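Putative phosphohistidine phosphatase SixA (Agrobacterium tumefaciens, PDB 2RFL) probably removes phosphate from phosphohistidine, as a SixA-like member of the histidine phosphatase superfamily, though its natural substrate is not established. Local coordinates at residues S6-A17 against F140-Q150. Sequence-based numbering, arbitrary orientation.
Sequences SFPTRVYLLRHA and FPTSGLAVLDQ
R10 meets D149 in a salt bridge where strand 10-15 begins and strand 145-149 ends. NE reaches OD1 of D149 at 3.2 Å on the syn side but tilted 30° from the carboxylate plane, while NH2 approaches OD2; the guanidinium and carboxylate planes are turned 58° apart, so the fork is twisted. A bend at chi3 (-73°) brings the guanidinium to the carboxylate, and V147 CG1 lies over one of its faces.

At the other end R15 is extended, and its NH1 donates to F140 O at 2.8 Å, in the carbonyl plane; N116 donates to the same oxygen. The methyl CG2 of T142 sits over the centre of the guanidinium, 3.8 Å above its plane. S143 N, in the type II turn P141-G144, donates to H16 O (3.0 Å) from above the carbonyl plane, tying the turn to the loop after strand 10-15.

Between these ends the antiparallel strands are laced by two hydrogen-bonded pairs, V11 with L148 and L13 with A146, followed by one further bond, R15 N to G144 O. Y12, L14, L145 and V147 share one face of the sheet: V147 CG1 touches Y12 CE2 at 3.7 Å, and L145 CD1 packs on Y12 CB. W73 of helix 64-77 touches L14 and L145 there. The opposite face carries V11, L13, A146 and L148, with L148 CD1 3.7 Å from V11 CG1 and also against L13. F140 turns its ring edge to L13 O, CZ lying 3.2 Å away.

Strand 10-15 also bonds to strand 109-114, so this pairing joins the parallel part of the sheet to its antiparallel edge. R15 and H16 probably correspond to the first two residues of the family's RHG motif, with A17 in the glycine position; in relatives that histidine takes up the phosphate. An apolar ladder with a salt bridge at one end and an arginine-to-carbonyl bond at the other thus continues, through S143 N to H16 O, into the segment holding the probable catalytic histidine.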
ATOM      1  N   SER A   6       4.834 -12.682 -17.295  1.00 54.43           N
ATOM      2  CA  SER A   6       5.268 -12.233 -15.937  1.00 53.87           C
ATOM      3  C   SER A   6       4.419 -11.067 -15.405  1.00 52.39           C
ATOM      4  O   SER A   6       4.742  -9.918 -15.666  1.00 52.12           O
ATOM      5  CB  SER A   6       6.760 -11.843 -15.980  1.00 55.40           C
ATOM      6  OG  SER A   6       7.105 -10.998 -17.098  1.00 57.61           O
ATOM      7  N   PHE A   7       3.339 -11.369 -14.679  1.00 50.50           N
ATOM      8  CA  PHE A   7       2.340 -10.376 -14.249  1.00 49.19           C
ATOM      9  C   PHE A   7       1.923 -10.606 -12.800  1.00 47.23           C
ATOM     10  O   PHE A   7       1.598 -11.734 -12.448  1.00 46.59           O
ATOM     11  CB  PHE A   7       1.064 -10.504 -15.103  1.00 50.49           C
ATOM     12  CG  PHE A   7       0.967  -9.542 -16.270  1.00 51.45           C
ATOM     13  CD1 PHE A   7       2.081  -9.172 -17.004  1.00 54.02           C
ATOM     14  CD2 PHE A   7      -0.274  -9.068 -16.666  1.00 52.97           C
ATOM     15  CE1 PHE A   7       1.967  -8.304 -18.083  1.00 55.69           C
ATOM     16  CE2 PHE A   7      -0.403  -8.208 -17.731  1.00 54.22           C
ATOM     17  CZ  PHE A   7       0.724  -7.817 -18.441  1.00 55.94           C
ATOM     18  N   PRO A   8       1.853  -9.545 -11.967  1.00 45.75           N
ATOM     19  CA  PRO A   8       1.999  -8.081 -12.169  1.00 45.26           C
ATOM     20  C   PRO A   8       3.370  -7.567 -12.619  1.00 44.16           C
ATOM     21  O   PRO A   8       4.396  -8.147 -12.300  1.00 43.23           O
ATOM     22  CB  PRO A   8       1.638  -7.493 -10.776  1.00 44.83           C
ATOM     23  CG  PRO A   8       0.782  -8.620 -10.108  1.00 44.99           C
ATOM     24  CD  PRO A   8       1.522  -9.848 -10.556  1.00 45.54           C
ATOM     25  N   THR A   9       3.369  -6.458 -13.340  1.00 44.01           N
ATOM     26  CA  THR A   9       4.615  -5.806 -13.725  1.00 43.89           C
ATOM     27  C   THR A   9       4.888  -4.533 -12.893  1.00 43.76           C
ATOM     28  O   THR A   9       5.999  -4.012 -12.874  1.00 43.43           O
ATOM     29  CB  THR A   9       4.721  -5.649 -15.281  1.00 43.97           C
ATOM     30  OG1 THR A   9       4.069  -4.470 -15.753  1.00 43.35           O
ATOM     31  CG2 THR A   9       4.091  -6.823 -15.950  1.00 43.81           C
ATOM     32  N   ARG A  10       3.862  -4.066 -12.185  1.00 43.61           N
ATOM     33  CA  ARG A  10       3.995  -2.962 -11.229  1.00 43.50           C
ATOM     34  C   ARG A  10       3.245  -3.245  -9.927  1.00 42.37           C
ATOM     35  O   ARG A  10       2.048  -3.543  -9.955  1.00 42.05           O
ATOM     36  CB  ARG A  10       3.516  -1.620 -11.813  1.00 44.05           C
ATOM     37  CG  ARG A  10       3.802  -0.432 -10.866  1.00 45.70           C
ATOM     38  CD  ARG A  10       3.925   0.902 -11.574  1.00 49.11           C
ATOM     39  NE  ARG A  10       5.171   1.027 -12.321  1.00 52.55           N
ATOM     40  CZ  ARG A  10       5.587   2.154 -12.886  1.00 53.90           C
ATOM     41  NH1 ARG A  10       4.862   3.255 -12.768  1.00 58.15           N
ATOM     42  NH2 ARG A  10       6.731   2.191 -13.547  1.00 53.48           N
ATOM     43  N   VAL A  11       3.975  -3.129  -8.813  1.00 40.80           N
ATOM     44  CA  VAL A  11       3.459  -3.268  -7.448  1.00 39.16           C
ATOM     45  C   VAL A  11       3.448  -1.933  -6.702  1.00 37.40           C
ATOM     46  O   VAL A  11       4.476  -1.294  -6.514  1.00 36.53           O
ATOM     47  CB  VAL A  11       4.307  -4.268  -6.612  1.00 39.24           C
ATOM     48  CG1 VAL A  11       4.049  -4.143  -5.118  1.00 37.30           C
ATOM     49  CG2 VAL A  11       4.014  -5.678  -7.025  1.00 42.94           C
ATOM     50  N   TYR A  12       2.273  -1.535  -6.253  1.00 35.51           N
ATOM     51  CA  TYR A  12       2.158  -0.413  -5.333  1.00 33.62           C
ATOM     52  C   TYR A  12       1.896  -0.949  -3.945  1.00 32.10           C
ATOM     53  O   TYR A  12       1.037  -1.847  -3.765  1.00 31.16           O
ATOM     54  CB  TYR A  12       1.025   0.509  -5.737  1.00 33.66           C
ATOM     55  CG  TYR A  12       1.088   1.050  -7.164  1.00 34.68           C
ATOM     56  CD1 TYR A  12       0.263   0.523  -8.163  1.00 31.79           C
ATOM     57  CD2 TYR A  12       1.944   2.142  -7.495  1.00 33.30           C
ATOM     58  CE1 TYR A  12       0.307   1.038  -9.466  1.00 35.43           C
ATOM     59  CE2 TYR A  12       1.984   2.671  -8.792  1.00 31.61           C
ATOM     60  CZ  TYR A  12       1.168   2.110  -9.770  1.00 35.72           C
ATOM     61  OH  TYR A  12       1.198   2.618 -11.053  1.00 36.09           O
ATOM     62  N   LEU A  13       2.656  -0.412  -2.988  1.00 30.41           N
ATOM     63  CA  LEU A  13       2.548  -0.726  -1.564  1.00 29.81           C
ATOM     64  C   LEU A  13       2.255   0.489  -0.704  1.00 30.23           C
ATOM     65  O   LEU A  13       3.155   1.337  -0.466  1.00 29.49           O
ATOM     66  CB  LEU A  13       3.866  -1.326  -1.050  1.00 30.69           C
ATOM     67  CG  LEU A  13       4.502  -2.584  -1.616  1.00 28.37           C
ATOM     68  CD1 LEU A  13       5.788  -2.788  -0.865  1.00 29.59           C
ATOM     69  CD2 LEU A  13       3.598  -3.737  -1.408  1.00 31.07           C
ATOM     70  N   LEU A  14       1.024   0.517  -0.190  1.00 29.86           N
ATOM     71  CA  LEU A  14       0.428   1.644   0.513  1.00 30.24           C
ATOM     72  C   LEU A  14       0.112   1.313   1.979  1.00 30.54           C
ATOM     73  O   LEU A  14      -0.722   0.452   2.301  1.00 30.36           O
ATOM     74  CB  LEU A  14      -0.864   2.142  -0.221  1.00 29.80           C
ATOM     75  CG  LEU A  14      -1.692   3.302   0.408  1.00 28.47           C
ATOM     76  CD1 LEU A  14      -0.898   4.619   0.581  1.00 25.85           C
ATOM     77  CD2 LEU A  14      -3.027   3.593  -0.309  1.00 23.26           C
ATOM     78  N   ARG A  15       0.761   2.026   2.882  1.00 32.01           N
ATOM     79  CA  ARG A  15       0.382   1.902   4.264  1.00 32.47           C
ATOM     80  C   ARG A  15      -0.799   2.832   4.485  1.00 33.22           C
ATOM     81  O   ARG A  15      -0.868   3.896   3.880  1.00 31.91           O
ATOM     82  CB  ARG A  15       1.536   2.198   5.200  1.00 32.51           C
ATOM     83  CG  ARG A  15       1.164   1.914   6.661  1.00 32.65           C
ATOM     84  CD  ARG A  15       2.335   1.842   7.601  1.00 28.81           C
ATOM     85  NE  ARG A  15       1.840   1.854   8.956  1.00 24.97           N
ATOM     86  CZ  ARG A  15       2.473   2.436   9.971  1.00 27.56           C
ATOM     87  NH1 ARG A  15       3.666   2.998   9.782  1.00 27.33           N
ATOM     88  NH2 ARG A  15       1.927   2.444  11.182  1.00 23.94           N
ATOM     89  N   HIS A  16      -1.742   2.393   5.321  1.00 34.36           N
ATOM     90  CA  HIS A  16      -2.926   3.153   5.635  1.00 35.96           C
ATOM     91  C   HIS A  16      -2.469   4.473   6.271  1.00 37.94           C
ATOM     92  O   HIS A  16      -1.358   4.562   6.817  1.00 37.18           O
ATOM     93  CB  HIS A  16      -3.864   2.365   6.574  1.00 35.62           C
ATOM     94  CG  HIS A  16      -3.299   2.151   7.946  1.00 36.69           C
ATOM     95  ND1 HIS A  16      -3.298   3.136   8.917  1.00 36.08           N
ATOM     96  CD2 HIS A  16      -2.660   1.089   8.491  1.00 36.50           C
ATOM     97  CE1 HIS A  16      -2.694   2.683  10.000  1.00 34.02           C
ATOM     98  NE2 HIS A  16      -2.310   1.442   9.773  1.00 33.84           N
ATOM     99  N   ALA A  17      -3.317   5.492   6.154  1.00 39.84           N
ATOM    100  CA  ALA A  17      -3.053   6.804   6.708  1.00 41.70           C
ATOM    101  C   ALA A  17      -3.112   6.754   8.237  1.00 43.29           C
ATOM    102  O   ALA A  17      -3.490   5.706   8.808  1.00 42.42           O
ATOM    103  CB  ALA A  17      -4.052   7.816   6.135  1.00 41.37           C
ATOM    104  N   PHE A 140       8.583   2.238   7.406  1.00 47.76           N
ATOM    105  CA  PHE A 140       7.540   2.419   6.382  1.00 44.76           C
ATOM    106  C   PHE A 140       6.361   3.218   6.985  1.00 44.00           C
ATOM    107  O   PHE A 140       5.542   2.663   7.751  1.00 43.62           O
ATOM    108  CB  PHE A 140       7.110   1.035   5.883  1.00 43.53           C
ATOM    109  CG  PHE A 140       6.396   1.025   4.571  1.00 40.00           C
ATOM    110  CD1 PHE A 140       5.272   1.822   4.348  1.00 38.52           C
ATOM    111  CD2 PHE A 140       6.815   0.164   3.559  1.00 37.69           C
ATOM    112  CE1 PHE A 140       4.573   1.803   3.136  1.00 35.24           C
ATOM    113  CE2 PHE A 140       6.134   0.127   2.337  1.00 37.24           C
ATOM    114  CZ  PHE A 140       4.993   0.969   2.134  1.00 36.69           C
ATOM    115  N   PRO A 141       6.290   4.529   6.667  1.00 42.70           N
ATOM    116  CA  PRO A 141       5.343   5.461   7.268  1.00 41.99           C
ATOM    117  C   PRO A 141       3.871   5.296   6.795  1.00 41.36           C
ATOM    118  O   PRO A 141       3.598   4.586   5.812  1.00 39.75           O
ATOM    119  CB  PRO A 141       5.914   6.831   6.850  1.00 42.76           C
ATOM    120  CG  PRO A 141       6.611   6.575   5.531  1.00 41.84           C
ATOM    121  CD  PRO A 141       7.156   5.184   5.654  1.00 42.83           C
ATOM    122  N   THR A 142       2.948   5.949   7.506  1.00 41.05           N
ATOM    123  CA  THR A 142       1.534   5.928   7.159  1.00 40.78           C
ATOM    124  C   THR A 142       1.260   6.698   5.897  1.00 39.89           C
ATOM    125  O   THR A 142       1.752   7.796   5.721  1.00 40.76           O
ATOM    126  CB  THR A 142       0.626   6.543   8.238  1.00 41.51           C
ATOM    127  OG1 THR A 142       1.037   7.893   8.527  1.00 40.55           O
ATOM    128  CG2 THR A 142       0.585   5.661   9.481  1.00 41.38           C
ATOM    129  N   SER A 143       0.419   6.139   5.047  1.00 38.82           N
ATOM    130  CA  SER A 143       0.212   6.632   3.656  1.00 37.97           C
ATOM    131  C   SER A 143       1.476   6.783   2.823  1.00 36.56           C
ATOM    132  O   SER A 143       1.498   7.606   1.903  1.00 34.68           O
ATOM    133  CB  SER A 143      -0.621   7.903   3.578  1.00 38.14           C
ATOM    134  OG  SER A 143      -1.081   8.004   2.239  1.00 39.76           O
ATOM    135  N   GLY A 144       2.502   5.967   3.154  1.00 35.62           N
ATOM    136  CA  GLY A 144       3.726   5.811   2.349  1.00 35.08           C
ATOM    137  C   GLY A 144       3.445   4.888   1.171  1.00 34.48           C
ATOM    138  O   GLY A 144       2.823   3.847   1.322  1.00 34.27           O
ATOM    139  N   LEU A 145       3.859   5.288  -0.019  1.00 34.21           N
ATOM    140  CA  LEU A 145       3.628   4.490  -1.237  1.00 32.81           C
ATOM    141  C   LEU A 145       4.913   4.109  -1.989  1.00 32.98           C
ATOM    142  O   LEU A 145       5.554   4.948  -2.624  1.00 32.97           O
ATOM    143  CB  LEU A 145       2.683   5.216  -2.179  1.00 31.25           C
ATOM    144  CG  LEU A 145       2.459   4.721  -3.605  1.00 29.64           C
ATOM    145  CD1 LEU A 145       1.487   3.522  -3.583  1.00 24.71           C
ATOM    146  CD2 LEU A 145       1.943   5.880  -4.516  1.00 23.88           C
ATOM    147  N   ALA A 146       5.247   2.822  -1.930  1.00 33.19           N
ATOM    148  CA  ALA A 146       6.308   2.238  -2.698  1.00 33.09           C
ATOM    149  C   ALA A 146       5.753   1.887  -4.070  1.00 34.09           C
ATOM    150  O   ALA A 146       4.651   1.334  -4.187  1.00 33.12           O
ATOM    151  CB  ALA A 146       6.751   1.037  -2.021  1.00 33.49           C
ATOM    152  N   VAL A 147       6.504   2.261  -5.104  1.00 35.62           N
ATOM    153  CA  VAL A 147       6.219   1.934  -6.514  1.00 36.67           C
ATOM    154  C   VAL A 147       7.340   1.020  -7.031  1.00 36.48           C
ATOM    155  O   VAL A 147       8.502   1.428  -7.104  1.00 36.00           O
ATOM    156  CB  VAL A 147       6.145   3.203  -7.428  1.00 37.49           C
ATOM    157  CG1 VAL A 147       5.686   2.854  -8.842  1.00 35.69           C
ATOM    158  CG2 VAL A 147       5.226   4.260  -6.819  1.00 41.35           C
ATOM    159  N   LEU A 148       6.978  -0.208  -7.386  1.00 35.68           N
ATOM    160  CA  LEU A 148       7.949  -1.221  -7.733  1.00 35.85           C
ATOM    161  C   LEU A 148       7.750  -1.784  -9.128  1.00 37.20           C
ATOM    162  O   LEU A 148       6.633  -1.955  -9.569  1.00 36.09           O
ATOM    163  CB  LEU A 148       7.940  -2.335  -6.698  1.00 34.35           C
ATOM    164  CG  LEU A 148       8.270  -1.854  -5.297  1.00 30.57           C
ATOM    165  CD1 LEU A 148       7.140  -2.187  -4.313  1.00 27.18           C
ATOM    166  CD2 LEU A 148       9.522  -2.488  -4.893  1.00 24.40           C
ATOM    167  N   ASP A 149       8.858  -2.050  -9.807  1.00 39.78           N
ATOM    168  CA  ASP A 149       8.857  -2.645 -11.143  1.00 42.82           C
ATOM    169  C   ASP A 149       9.808  -3.822 -11.186  1.00 44.06           C
ATOM    170  O   ASP A 149      10.755  -3.924 -10.370  1.00 42.77           O
ATOM    171  CB  ASP A 149       9.272  -1.628 -12.233  1.00 43.06           C
ATOM    172  CG  ASP A 149       8.111  -0.755 -12.725  1.00 45.62           C
ATOM    173  OD1 ASP A 149       7.109  -1.276 -13.254  1.00 47.02           O
ATOM    174  OD2 ASP A 149       8.209   0.482 -12.605  1.00 48.62           O
ATOM    175  N   GLN A 150       9.521  -4.708 -12.144  1.00 45.98           N
ATOM    176  CA  GLN A 150      10.406  -5.802 -12.553  1.00 47.24           C
ATOM    177  C   GLN A 150      11.587  -5.320 -13.412  1.00 48.02           C
ATOM    178  O   GLN A 150      12.606  -4.853 -12.914  1.00 47.92           O
ATOM    179  CB  GLN A 150       9.611  -6.810 -13.381  1.00 47.82           C
ATOM    180  CG  GLN A 150       8.446  -7.435 -12.661  1.00 47.46           C
ATOM    181  CD  GLN A 150       7.772  -8.511 -13.483  1.00 47.62           C
ATOM    182  OE1 GLN A 150       8.410  -9.203 -14.285  1.00 48.90           O
ATOM    183  NE2 GLN A 150       6.488  -8.681 -13.264  1.00 43.75           N
TER